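Local structure of putative oxidoreductase (Magnetospirillum magnetotacticum, 3C1A) at residues A35-L40 against P53-E58; E84-A89 against E110-A115; H127-N132 against V177-D182; A140-I145 against L234-E239; G204-V209 against C225-K230. The protein is a putative oxidoreductase of the Gfo/Idh/MocA type that probably binds a nicotinamide cofactor in its Rossmann domain. All coordinates share one frame; numbering follows the deposited sequence.

Contact 1: A35-L40 against P53-E58; sequences AALVRL and PGCVIE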
# COMPACT_ATOMS: atom_id res chain seq x y z
N ALA A 35 7.56 20.05 2.11
CA ALA A 35 7.33 19.44 3.41
C ALA A 35 8.61 19.47 4.25
O ALA A 35 9.72 19.59 3.70
CB ALA A 35 6.82 18.03 3.24
N ALA A 36 8.42 19.37 5.56
CA ALA A 36 9.50 19.34 6.55
C ALA A 36 9.18 18.29 7.63
O ALA A 36 8.03 18.19 8.06
CB ALA A 36 9.64 20.71 7.19
N LEU A 37 10.18 17.51 8.05
CA LEU A 37 10.02 16.61 9.20
C LEU A 37 10.35 17.41 10.46
O LEU A 37 11.50 17.69 10.73
CB LEU A 37 10.92 15.35 9.08
CG LEU A 37 10.78 14.26 10.13
CD1 LEU A 37 9.43 13.61 9.98
CD2 LEU A 37 11.93 13.24 10.04
N VAL A 38 9.32 17.77 11.21
CA VAL A 38 9.48 18.61 12.39
C VAL A 38 9.56 17.86 13.74
O VAL A 38 10.09 18.40 14.71
CB VAL A 38 8.40 19.72 12.43
CG1 VAL A 38 8.36 20.48 11.14
CG2 VAL A 38 7.00 19.14 12.78
N ARG A 39 8.98 16.66 13.82
CA ARG A 39 9.23 15.76 14.96
C ARG A 39 9.37 14.34 14.44
O ARG A 39 8.81 13.99 13.40
CB ARG A 39 8.12 15.78 16.04
CG ARG A 39 7.74 17.14 16.56
CD ARG A 39 7.24 17.13 18.01
NE ARG A 39 6.85 18.47 18.41
CZ ARG A 39 6.73 18.93 19.66
NH1 ARG A 39 6.90 18.14 20.69
NH2 ARG A 39 6.32 20.19 19.85
N LEU A 40 10.10 13.53 15.21
CA LEU A 40 10.29 12.10 14.93
C LEU A 40 10.24 11.32 16.21
O LEU A 40 11.01 11.61 17.13
CB LEU A 40 11.68 11.90 14.29
CG LEU A 40 12.13 10.47 14.02
CD1 LEU A 40 11.20 9.81 12.98
CD2 LEU A 40 13.62 10.48 13.58
N PRO A 53 18.20 18.98 11.23
CA PRO A 53 18.44 19.79 12.42
C PRO A 53 17.24 20.69 12.65
O PRO A 53 16.83 21.43 11.76
CB PRO A 53 19.67 20.62 12.04
CG PRO A 53 19.61 20.72 10.56
CD PRO A 53 18.98 19.44 10.08
N GLY A 54 16.66 20.59 13.84
CA GLY A 54 15.42 21.28 14.12
C GLY A 54 14.29 20.30 14.35
O GLY A 54 13.32 20.63 15.04
N CYS A 55 14.40 19.09 13.79
CA CYS A 55 13.46 18.03 14.09
C CYS A 55 13.60 17.59 15.55
O CYS A 55 14.70 17.22 16.00
CB CYS A 55 13.63 16.85 13.12
SG CYS A 55 12.55 15.46 13.43
N VAL A 56 12.49 17.60 16.28
CA VAL A 56 12.46 17.18 17.68
C VAL A 56 12.38 15.65 17.80
O VAL A 56 11.47 15.01 17.24
CB VAL A 56 11.21 17.73 18.41
CG1 VAL A 56 11.22 17.32 19.85
CG2 VAL A 56 11.10 19.23 18.28
N ILE A 57 13.29 15.07 18.58
CA ILE A 57 13.27 13.63 18.87
C ILE A 57 12.40 13.30 20.08
O ILE A 57 12.60 13.83 21.18
CB ILE A 57 14.70 13.08 19.09
CG1 ILE A 57 15.58 13.44 17.89
CG2 ILE A 57 14.65 11.56 19.37
CD1 ILE A 57 15.12 12.85 16.58
N GLU A 58 11.43 12.44 19.84
CA GLU A 58 10.52 11.99 20.88
C GLU A 58 10.65 10.51 21.14
O GLU A 58 10.71 9.70 20.23
CB GLU A 58 9.07 12.33 20.52
CG GLU A 58 8.79 13.80 20.18
CD GLU A 58 8.87 14.75 21.38
OE1 GLU A 58 9.35 14.37 22.47
OE2 GLU A 58 8.48 15.92 21.20
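Cys55 SG nestles against Leu37 and Leu40, with Leu37 CG at 3.9 Å and Leu40 CB at 3.8 Å from the sulfur. The thiol lies anti to the Cys55 backbone N (chi1 178°), a setting that carries it across toward 35-40 while Cys55 CB rests 3.3 Å from Leu37 O. Further along, Leu40 and Ile57 run side by side in the same direction, and Leu40 CD2 meets Ile57 CD1 at 4.1 Å. Helix 25-31 backs this apolar face through Ile26 and Ile29. The backbones illustrate parallel pairing in a Rossmann fold: strand 35-42, helix 45-48 and strand 56-58 form a beta-alpha-beta unit that adds its second strand as the outermost one of the six-stranded sheet. Three backbone hydrogen bonds join the two strands: Val56 N to Val38 O (3.0 Å), Leu40 N to Val56 O (2.9 Å) and Glu58 N to Leu40 O (2.9 Å). Arg39 and Val56 occupy the other face, aligned alongside each other. Beyond the valine, the extended arginine brings NH1 to Glu58 OE2 at 2.8 Å, a salt bridge whose hydrogen bond is noticeably bent (137° at the hydrogen), although guanidinium and carboxylate are nearly coplanar, 18° apart. A leucine in place of Arg39 would probably leave the Glu58 carboxylate without its mate across the strands and the Val56 flank less well covered. Arg39 NE also forms a salt bridge with Glu69 OE2, so NH1 and NE each meet an acid, which probably limits rotation of the guanidinium.

Contact 2: E84-A89 against E110-A115; sequences EITLAA and EAVAAA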
# COMPACT_ATOMS: atom_id res chain seq x y z
N GLU A 84 -4.63 2.53 17.38
CA GLU A 84 -4.47 3.39 18.57
C GLU A 84 -3.85 4.75 18.22
O GLU A 84 -4.28 5.80 18.67
CB GLU A 84 -3.56 2.70 19.57
CG GLU A 84 -3.44 3.42 20.87
CD GLU A 84 -2.37 2.83 21.79
OE1 GLU A 84 -1.58 1.96 21.34
OE2 GLU A 84 -2.30 3.25 22.97
N ILE A 85 -2.81 4.71 17.41
CA ILE A 85 -2.09 5.95 17.07
C ILE A 85 -2.92 6.81 16.13
O ILE A 85 -2.97 8.04 16.30
CB ILE A 85 -0.72 5.65 16.46
CG1 ILE A 85 0.11 4.77 17.39
CG2 ILE A 85 0.03 6.92 16.13
CD1 ILE A 85 1.48 4.50 16.83
N THR A 86 -3.59 6.17 15.17
CA THR A 86 -4.48 6.88 14.23
C THR A 86 -5.64 7.57 14.93
O THR A 86 -5.94 8.70 14.67
CB THR A 86 -5.01 5.92 13.12
OG1 THR A 86 -3.91 5.31 12.42
CG2 THR A 86 -5.88 6.65 12.15
N LEU A 87 -6.33 6.85 15.80
CA LEU A 87 -7.38 7.45 16.61
C LEU A 87 -6.91 8.65 17.42
O LEU A 87 -7.64 9.62 17.51
CB LEU A 87 -7.99 6.40 17.50
CG LEU A 87 -8.82 5.37 16.73
CD1 LEU A 87 -9.09 4.13 17.65
CD2 LEU A 87 -10.12 6.01 16.20
N ALA A 88 -5.69 8.59 17.97
CA ALA A 88 -5.10 9.70 18.74
C ALA A 88 -4.80 10.87 17.86
O ALA A 88 -5.05 12.00 18.23
CB ALA A 88 -3.84 9.26 19.44
N ALA A 89 -4.23 10.60 16.69
CA ALA A 89 -3.96 11.65 15.72
C ALA A 89 -5.22 12.36 15.24
O ALA A 89 -5.27 13.59 15.22
CB ALA A 89 -3.15 11.08 14.52
N GLU A 110 -12.96 -0.16 11.31
CA GLU A 110 -14.25 0.54 11.39
C GLU A 110 -14.22 1.67 12.43
O GLU A 110 -14.88 2.69 12.23
CB GLU A 110 -15.36 -0.46 11.69
CG GLU A 110 -15.55 -1.38 10.50
CD GLU A 110 -16.46 -2.54 10.76
OE1 GLU A 110 -16.40 -3.13 11.87
OE2 GLU A 110 -17.20 -2.90 9.82
N ALA A 111 -13.45 1.52 13.51
CA ALA A 111 -13.35 2.55 14.56
C ALA A 111 -12.64 3.79 14.05
O ALA A 111 -13.04 4.94 14.32
CB ALA A 111 -12.64 2.03 15.77
N VAL A 112 -11.58 3.55 13.31
CA VAL A 112 -10.90 4.57 12.55
C VAL A 112 -11.79 5.31 11.50
O VAL A 112 -11.88 6.54 11.52
CB VAL A 112 -9.65 3.97 11.89
CG1 VAL A 112 -8.95 5.01 11.03
CG2 VAL A 112 -8.70 3.38 12.97
N ALA A 113 -12.40 4.58 10.57
CA ALA A 113 -13.43 5.13 9.67
C ALA A 113 -14.42 6.08 10.36
O ALA A 113 -14.69 7.19 9.88
CB ALA A 113 -14.20 3.99 8.97
N ALA A 114 -14.98 5.63 11.48
CA ALA A 114 -15.96 6.39 12.25
C ALA A 114 -15.39 7.70 12.82
O ALA A 114 -16.08 8.72 12.79
CB ALA A 114 -16.53 5.52 13.37
N ALA A 115 -14.16 7.67 13.34
CA ALA A 115 -13.52 8.85 13.89
C ALA A 115 -13.17 9.91 12.81
O ALA A 115 -13.39 11.10 13.01
CB ALA A 115 -12.27 8.45 14.70
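Two successive crossover helices of the Rossmann domain meet where Thr86 and Leu87, on helix 82-91, face Ala111, Val112 and Ala115 on helix 106-119. The axes of the two short segments approach to 9.8 Å and are only 8° from parallel. Leu87 does most of the bridging through one methyl: CD2 touches Ala115 CB at 3.6 Å and lies equally close, 3.6 Å, to Ala111 O, a helical carbonyl. Its CG also faces Val112 CG2, more distantly at 4.3 Å. The small alanines of 110-115 are what lets a branched leucine come so near the neighbouring backbone. As expected of an alternating beta-alpha-beta layout, strand 95-99 intervenes in sequence between the helices, which therefore run in the same direction beside the parallel sheet. Nearer to that sheet, Thr86 and Val112 cross at about a right angle, with Thr86 CG2 against Val112 CG1 at 3.7 Å. The threonine torsion divides its labour: with chi1 at -56° the methyl lies anti to the backbone N and serves the packing, while OG1 turns back within its own helix to hydrogen-bond His82 O. Thr86 also rests on Ile75 of strand 72-76, and Val112 on Leu301 of helix 301-314.

Contact 3: H127-N132 against V177-D182; sequences HTQLFN and VSMVLD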
# COMPACT_ATOMS: atom_id res chain seq x y z
N HIS A 127 -0.83 2.71 0.24
CA HIS A 127 -0.86 1.53 -0.64
C HIS A 127 -0.03 1.97 -1.82
O HIS A 127 -0.48 2.69 -2.70
CB HIS A 127 -2.26 1.20 -1.12
CG HIS A 127 -3.19 0.68 -0.06
ND1 HIS A 127 -4.37 1.32 0.24
CD2 HIS A 127 -3.15 -0.43 0.72
CE1 HIS A 127 -5.00 0.64 1.18
NE2 HIS A 127 -4.27 -0.41 1.51
N THR A 128 1.21 1.56 -1.81
CA THR A 128 2.20 2.19 -2.67
C THR A 128 1.83 2.13 -4.17
O THR A 128 2.15 3.04 -4.93
CB THR A 128 3.53 1.54 -2.44
OG1 THR A 128 3.76 1.49 -1.02
CG2 THR A 128 4.65 2.32 -3.11
N GLN A 129 1.19 1.05 -4.59
CA GLN A 129 0.90 0.89 -6.03
C GLN A 129 -0.04 1.96 -6.51
O GLN A 129 -0.01 2.35 -7.66
CB GLN A 129 0.28 -0.47 -6.35
CG GLN A 129 0.29 -0.73 -7.89
CD GLN A 129 1.66 -1.07 -8.36
OE1 GLN A 129 2.39 -0.22 -8.88
NE2 GLN A 129 2.06 -2.32 -8.12
N LEU A 130 -0.92 2.41 -5.64
CA LEU A 130 -1.90 3.39 -6.03
C LEU A 130 -1.30 4.79 -6.23
O LEU A 130 -2.00 5.68 -6.65
CB LEU A 130 -3.03 3.43 -5.02
CG LEU A 130 -3.73 2.10 -4.78
CD1 LEU A 130 -4.88 2.34 -3.85
CD2 LEU A 130 -4.23 1.50 -6.08
N PHE A 131 -0.01 4.95 -5.91
CA PHE A 131 0.75 6.17 -6.13
C PHE A 131 1.86 5.95 -7.15
O PHE A 131 2.77 6.76 -7.28
CB PHE A 131 1.39 6.63 -4.79
CG PHE A 131 0.39 7.00 -3.74
CD1 PHE A 131 -0.22 8.25 -3.74
CD2 PHE A 131 0.03 6.09 -2.76
CE1 PHE A 131 -1.13 8.60 -2.76
CE2 PHE A 131 -0.88 6.45 -1.76
CZ PHE A 131 -1.47 7.70 -1.78
N ASN A 132 1.83 4.82 -7.86
CA ASN A 132 2.85 4.49 -8.84
C ASN A 132 2.45 5.05 -10.20
O ASN A 132 1.36 4.74 -10.68
CB ASN A 132 2.98 2.96 -8.89
CG ASN A 132 4.07 2.49 -9.84
OD1 ASN A 132 4.64 3.27 -10.60
ND2 ASN A 132 4.32 1.19 -9.83
N VAL A 177 -4.34 -6.53 -2.93
CA VAL A 177 -5.77 -6.37 -2.81
C VAL A 177 -6.22 -4.91 -3.12
O VAL A 177 -7.21 -4.69 -3.85
CB VAL A 177 -6.31 -6.88 -1.45
CG1 VAL A 177 -7.74 -6.53 -1.32
CG2 VAL A 177 -6.04 -8.37 -1.35
N SER A 178 -5.43 -3.93 -2.65
CA SER A 178 -5.68 -2.51 -2.93
C SER A 178 -5.74 -2.24 -4.44
O SER A 178 -6.58 -1.46 -4.91
CB SER A 178 -4.62 -1.61 -2.27
OG SER A 178 -3.31 -1.90 -2.71
N MSE A 179 -4.84 -2.88 -5.17
CA MSE A 179 -4.75 -2.70 -6.61
C MSE A 179 -6.00 -3.28 -7.31
O MSE A 179 -6.64 -2.60 -8.13
CB MSE A 179 -3.45 -3.35 -7.11
CG MSE A 179 -3.23 -3.28 -8.59
SE MSE A 179 -4.05 -4.75 -9.56
CE MSE A 179 -2.89 -6.14 -9.01
N VAL A 180 -6.40 -4.49 -6.92
CA VAL A 180 -7.58 -5.13 -7.50
C VAL A 180 -8.88 -4.35 -7.22
O VAL A 180 -9.62 -4.03 -8.16
CB VAL A 180 -7.67 -6.60 -7.09
CG1 VAL A 180 -8.90 -7.23 -7.67
CG2 VAL A 180 -6.43 -7.39 -7.60
N LEU A 181 -9.13 -3.99 -5.97
CA LEU A 181 -10.26 -3.13 -5.62
C LEU A 181 -10.24 -1.76 -6.30
O LEU A 181 -11.30 -1.26 -6.73
CB LEU A 181 -10.39 -2.96 -4.11
CG LEU A 181 -10.52 -4.18 -3.19
CD1 LEU A 181 -10.72 -3.77 -1.69
CD2 LEU A 181 -11.64 -5.12 -3.60
N ASP A 182 -9.07 -1.16 -6.43
CA ASP A 182 -8.93 0.11 -7.16
C ASP A 182 -9.28 -0.02 -8.65
O ASP A 182 -10.04 0.79 -9.20
CB ASP A 182 -7.54 0.70 -7.01
CG ASP A 182 -7.44 2.06 -7.66
OD1 ASP A 182 -8.22 2.97 -7.28
OD2 ASP A 182 -6.58 2.20 -8.56
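Ser178 presses its CB onto one face of the His127 imidazole, a CH-pi contact with the carbon 3.6 Å from the centroid of the His127 ring and 19° off the ring normal. The serine oxygen plays no bonding part across this contact: with chi1 at 59° OG folds back to carbonyls of its own helix, His175 O and Ala174 O, and so offers the ring a carbon. In turn, His127 ND1 is hydrogen-bonded to Ser299 OG, which helps fix the rotation of the imidazole.

Van der Waals packing is carried by Leu130. Its CD2 slides past Asp182, 3.5 Å from both CB and OD2 of that residue, in an antiparallel overlap of the two side chains. The carboxylate is meanwhile satisfied elsewhere, OD2 taking a salt bridge from Lys139 NZ and a hydrogen bond from Trp135 NE1.

No hydrogen bond crosses between the two segments; within the loop, Asn132 ND2 donates to Gln129 OE1 (2.6 Å), and Asn132 OD1 caps Ala134 N at the start of helix 133-140.

The 3-10 turn 128-130 thus lies between strand 123-126, the far edge of the Rossmann sheet, and helix 168-184 of the C-terminal region, with Trp135 of helix 133-140 and Leu303 and Val307 of helix 301-314 lining the junction.

Contact 4: A140-I145 against L234-E239; sequences ADLTSI and LAVFGE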
# COMPACT_ATOMS: atom_id res chain seq x y z
N ALA A 140 -5.09 4.59 -17.18
CA ALA A 140 -5.38 5.52 -18.27
C ALA A 140 -5.57 4.84 -19.64
O ALA A 140 -6.23 5.41 -20.53
CB ALA A 140 -4.27 6.59 -18.38
N ASP A 141 -4.97 3.66 -19.80
CA ASP A 141 -5.01 2.89 -21.06
C ASP A 141 -5.96 1.69 -21.06
O ASP A 141 -5.89 0.84 -21.92
CB ASP A 141 -3.61 2.42 -21.43
CG ASP A 141 -2.94 3.35 -22.43
OD1 ASP A 141 -2.71 4.52 -22.08
OD2 ASP A 141 -2.68 2.91 -23.58
N LEU A 142 -6.88 1.64 -20.11
CA LEU A 142 -7.79 0.50 -19.98
C LEU A 142 -8.76 0.35 -21.15
O LEU A 142 -9.11 -0.76 -21.52
CB LEU A 142 -8.53 0.55 -18.64
CG LEU A 142 -7.89 -0.11 -17.40
CD1 LEU A 142 -8.70 0.21 -16.18
CD2 LEU A 142 -7.78 -1.62 -17.56
N THR A 143 -9.19 1.45 -21.77
CA THR A 143 -10.09 1.34 -22.94
C THR A 143 -9.47 0.54 -24.07
O THR A 143 -10.17 -0.19 -24.77
CB THR A 143 -10.50 2.74 -23.53
OG1 THR A 143 -11.01 3.57 -22.49
CG2 THR A 143 -11.58 2.59 -24.61
N SER A 144 -8.16 0.68 -24.25
CA SER A 144 -7.43 -0.03 -25.29
C SER A 144 -7.66 -1.53 -25.26
O SER A 144 -7.80 -2.16 -26.31
CB SER A 144 -5.93 0.24 -25.17
OG SER A 144 -5.66 1.63 -25.16
N ILE A 145 -7.73 -2.11 -24.06
CA ILE A 145 -7.86 -3.57 -23.93
C ILE A 145 -9.32 -4.04 -23.85
O ILE A 145 -9.58 -5.23 -23.83
CB ILE A 145 -6.99 -4.12 -22.77
CG1 ILE A 145 -7.45 -3.61 -21.40
CG2 ILE A 145 -5.51 -3.75 -23.02
CD1 ILE A 145 -7.17 -4.61 -20.23
N LEU A 234 1.96 -7.83 -12.51
CA LEU A 234 0.52 -8.02 -12.67
C LEU A 234 0.13 -7.94 -14.14
O LEU A 234 0.90 -7.44 -14.96
CB LEU A 234 -0.28 -7.03 -11.81
CG LEU A 234 -0.24 -5.54 -12.13
CD1 LEU A 234 -1.05 -5.12 -13.41
CD2 LEU A 234 -0.76 -4.83 -10.88
N ALA A 235 -1.04 -8.47 -14.47
CA ALA A 235 -1.50 -8.45 -15.85
C ALA A 235 -2.99 -8.21 -15.81
O ALA A 235 -3.64 -8.79 -14.97
CB ALA A 235 -1.19 -9.77 -16.53
N VAL A 236 -3.52 -7.36 -16.67
CA VAL A 236 -4.97 -7.15 -16.77
C VAL A 236 -5.41 -7.63 -18.16
O VAL A 236 -4.96 -7.10 -19.16
CB VAL A 236 -5.42 -5.66 -16.50
CG1 VAL A 236 -6.95 -5.54 -16.63
CG2 VAL A 236 -5.01 -5.23 -15.09
N PHE A 237 -6.23 -8.66 -18.20
CA PHE A 237 -6.59 -9.30 -19.46
C PHE A 237 -7.92 -8.74 -19.90
O PHE A 237 -8.91 -8.81 -19.18
CB PHE A 237 -6.68 -10.84 -19.33
CG PHE A 237 -5.41 -11.50 -18.86
CD1 PHE A 237 -4.45 -11.94 -19.76
CD2 PHE A 237 -5.20 -11.70 -17.50
CE1 PHE A 237 -3.30 -12.54 -19.33
CE2 PHE A 237 -4.03 -12.32 -17.06
CZ PHE A 237 -3.07 -12.71 -17.97
N GLY A 238 -7.97 -8.20 -21.10
CA GLY A 238 -9.25 -7.75 -21.65
C GLY A 238 -9.57 -8.43 -22.95
O GLY A 238 -8.79 -9.23 -23.48
N GLU A 239 -10.71 -8.05 -23.52
CA GLU A 239 -11.16 -8.63 -24.79
C GLU A 239 -10.23 -8.33 -25.98
O GLU A 239 -10.19 -9.08 -26.95
CB GLU A 239 -12.54 -8.10 -25.16
CG GLU A 239 -13.64 -8.54 -24.28
CD GLU A 239 -14.97 -8.03 -24.76
OE1 GLU A 239 -14.99 -7.09 -25.58
OE2 GLU A 239 -15.99 -8.58 -24.28
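Ile145 and Gly238 bring the weakly bonded turn 142-145 up to the end of strand 229-238, their CA atoms 5.0 Å apart and Ile145 O only 3.3 Å from Gly238 CA in a CA-H...O contact. The same carbonyl is 3.1 Å from Glu239 N, but at too poor an angle for a hydrogen bond; a backbone bond joins Ile145 to Ala240 instead. Glycine matters at this point because a CB on residue 238 would project straight into Ile145 O. Among the side chains, Val236 is the shared target. Its CG1, anti to the backbone N (chi1 180°), receives Ile145 CD1 at 3.7 Å and Leu142 CD2 at 4.1 Å. Both incoming chains cross the valine at about a right angle, so methyl ends abut methyl ends with little lengthwise overlap. Ile145 holds CG1 between its own backbone N and carbonyl carbon (chi1 65°), which swings CD1 over the strand to within 3.5 Å of Val236 O. Leu183 of helix 168-184 touches both Leu142 and Val236, and Leu243 of strand 242-246 touches Ile145, so the apolar cluster continues into the helix and sheet of the C-terminal domain. Since no hydrogen bond links 140-145 with 234-239, what joins these two segments is branched aliphatic packing and close backbone approach, an association that rests on shape fit and the burial of hydrocarbon.

Contact 5: G204-V209 against C225-K230; sequences GEAGDV and CNTMDK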
# COMPACT_ATOMS: atom_id res chain seq x y z
N GLY A 204 9.62 -19.02 11.04
CA GLY A 204 8.62 -18.20 10.34
C GLY A 204 7.87 -18.93 9.23
O GLY A 204 8.40 -19.87 8.65
N GLU A 205 6.65 -18.49 8.92
CA GLU A 205 5.81 -19.05 7.85
C GLU A 205 6.53 -18.96 6.49
O GLU A 205 7.03 -17.91 6.11
CB GLU A 205 4.45 -18.32 7.74
CG GLU A 205 3.34 -19.14 7.00
CD GLU A 205 1.98 -18.43 6.91
OE1 GLU A 205 1.93 -17.23 6.52
OE2 GLU A 205 0.94 -19.09 7.22
N ALA A 206 6.53 -20.08 5.78
CA ALA A 206 7.16 -20.20 4.48
C ALA A 206 6.09 -20.86 3.60
O ALA A 206 5.61 -21.95 3.92
CB ALA A 206 8.40 -21.11 4.56
N GLY A 207 5.71 -20.19 2.52
CA GLY A 207 4.68 -20.73 1.67
C GLY A 207 4.28 -19.96 0.44
O GLY A 207 4.93 -18.99 0.03
N ASP A 208 3.18 -20.46 -0.14
CA ASP A 208 2.69 -20.13 -1.48
C ASP A 208 1.18 -20.14 -1.41
O ASP A 208 0.60 -21.20 -1.27
CB ASP A 208 3.16 -21.21 -2.45
CG ASP A 208 2.91 -20.86 -3.94
OD1 ASP A 208 2.26 -19.83 -4.24
OD2 ASP A 208 3.35 -21.68 -4.82
N VAL A 209 0.54 -18.96 -1.54
CA VAL A 209 -0.91 -18.85 -1.45
C VAL A 209 -1.41 -18.07 -2.66
O VAL A 209 -0.71 -17.21 -3.20
CB VAL A 209 -1.38 -18.19 -0.15
CG1 VAL A 209 -0.86 -16.76 -0.05
CG2 VAL A 209 -2.91 -18.23 -0.03
N CYS A 225 4.04 -15.72 -2.59
CA CYS A 225 4.99 -16.78 -2.28
C CYS A 225 6.35 -16.26 -1.80
O CYS A 225 7.03 -15.50 -2.51
CB CYS A 225 5.16 -17.65 -3.49
SG CYS A 225 6.37 -18.96 -3.20
N ASN A 226 6.72 -16.62 -0.57
CA ASN A 226 7.95 -16.12 0.07
C ASN A 226 9.11 -17.13 0.01
O ASN A 226 10.08 -17.04 0.79
CB ASN A 226 7.71 -15.62 1.49
CG ASN A 226 7.28 -16.72 2.48
OD1 ASN A 226 7.02 -17.85 2.08
ND2 ASN A 226 7.20 -16.38 3.77
N THR A 227 9.04 -18.06 -0.95
CA THR A 227 10.09 -19.05 -1.15
C THR A 227 10.64 -19.04 -2.58
O THR A 227 11.15 -20.05 -3.03
CB THR A 227 9.58 -20.45 -0.75
OG1 THR A 227 8.44 -20.82 -1.54
CG2 THR A 227 9.17 -20.49 0.70
N MSE A 228 10.55 -17.92 -3.29
CA MSE A 228 10.98 -17.84 -4.69
C MSE A 228 11.75 -16.56 -4.95
O MSE A 228 11.76 -15.65 -4.13
CB MSE A 228 9.78 -17.92 -5.67
CG MSE A 228 8.83 -16.79 -5.52
SE MSE A 228 7.30 -16.75 -6.67
CE MSE A 228 7.97 -15.59 -8.02
N ASP A 229 12.42 -16.48 -6.09
CA ASP A 229 13.15 -15.26 -6.41
C ASP A 229 12.26 -14.00 -6.42
O ASP A 229 11.09 -14.06 -6.77
CB ASP A 229 13.88 -15.35 -7.75
CG ASP A 229 15.16 -16.19 -7.69
OD1 ASP A 229 15.56 -16.66 -6.61
OD2 ASP A 229 15.80 -16.34 -8.76
N LYS A 230 12.88 -12.86 -6.12
CA LYS A 230 12.21 -11.57 -6.05
C LYS A 230 11.49 -11.18 -7.36
O LYS A 230 12.08 -11.16 -8.45
CB LYS A 230 13.20 -10.48 -5.61
CG LYS A 230 12.55 -9.16 -5.19
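Asn226 bonds to the strand 204-209 through both ends of its side-chain amide and through its backbone N. OD1 accepts from Gly207 N at 2.7 Å, in a nearly straight bond (172° at the hydrogen) lying in the carbonyl plane of the amide. ND2 donates to Glu205 O at 2.8 Å, with that oxygen close to the amide plane. The main chain adds Asn226 N to Gly207 O at 3.0 Å, met almost head-on. Placing CG between the backbone N and the carbonyl carbon (chi1 65°) turns the amide toward the strand, where it imitates a peptide group and prolongs the pairing past the regular end of 218-225. Replacing Asn226 with an alanine would probably leave Gly207 N and Glu205 O without these partners and free the strand edge to shift there. Next outward, Asp208 and Cys225 form an antiparallel non-hydrogen-bonded pair, and Cys225 CA supplements it with a CA-H...O contact to Gly207 O (3.2 Å). On their common face Asp208 OD1 packs 3.7 Å from Cys225 CB, while Asp208 OD2 is engaged by Arg223 NH2 in a salt bridge. Cys225 SG also accepts a weak hydrogen bond from Thr227 N. The outermost packing is a single methyl pair, Ala206 CB and Thr227 CG2, 4.0 Å apart. The site falls near the outer side of the mixed sheet: strand 190-201 pairs with the other edge of 204-215, Met168 and Trp172 of helix 168-184 touch Asn226, and the chain then turns a corner at 228 into strand 229-238.

How the contacts relate
Contacts 1 and 2 build the Rossmann half, their centres 23 Å apart, one at the sheet edge and the other between flanking helices. Contact 3, only 6 Å from the centre of the chain, joins that half to the C-terminal region, whose mixed sheet both contacts 4 and 5 reach. These two share strand 229-238, with contact 5 nested in the loop that contact 4 closes, yet their centres are 28 Å apart. Between contacts 3 and 4, Met179 lies against Leu234, its closeness uncertain because Met179 has two conformers. No cofactor is modelled, but His127 touches Lys100, in the family's characteristic Glu-Lys-Pro motif, and Gln129 hydrogen-bonds a tetraethylene glycol, probably from the crystallisation liquor, which may mark a pocket.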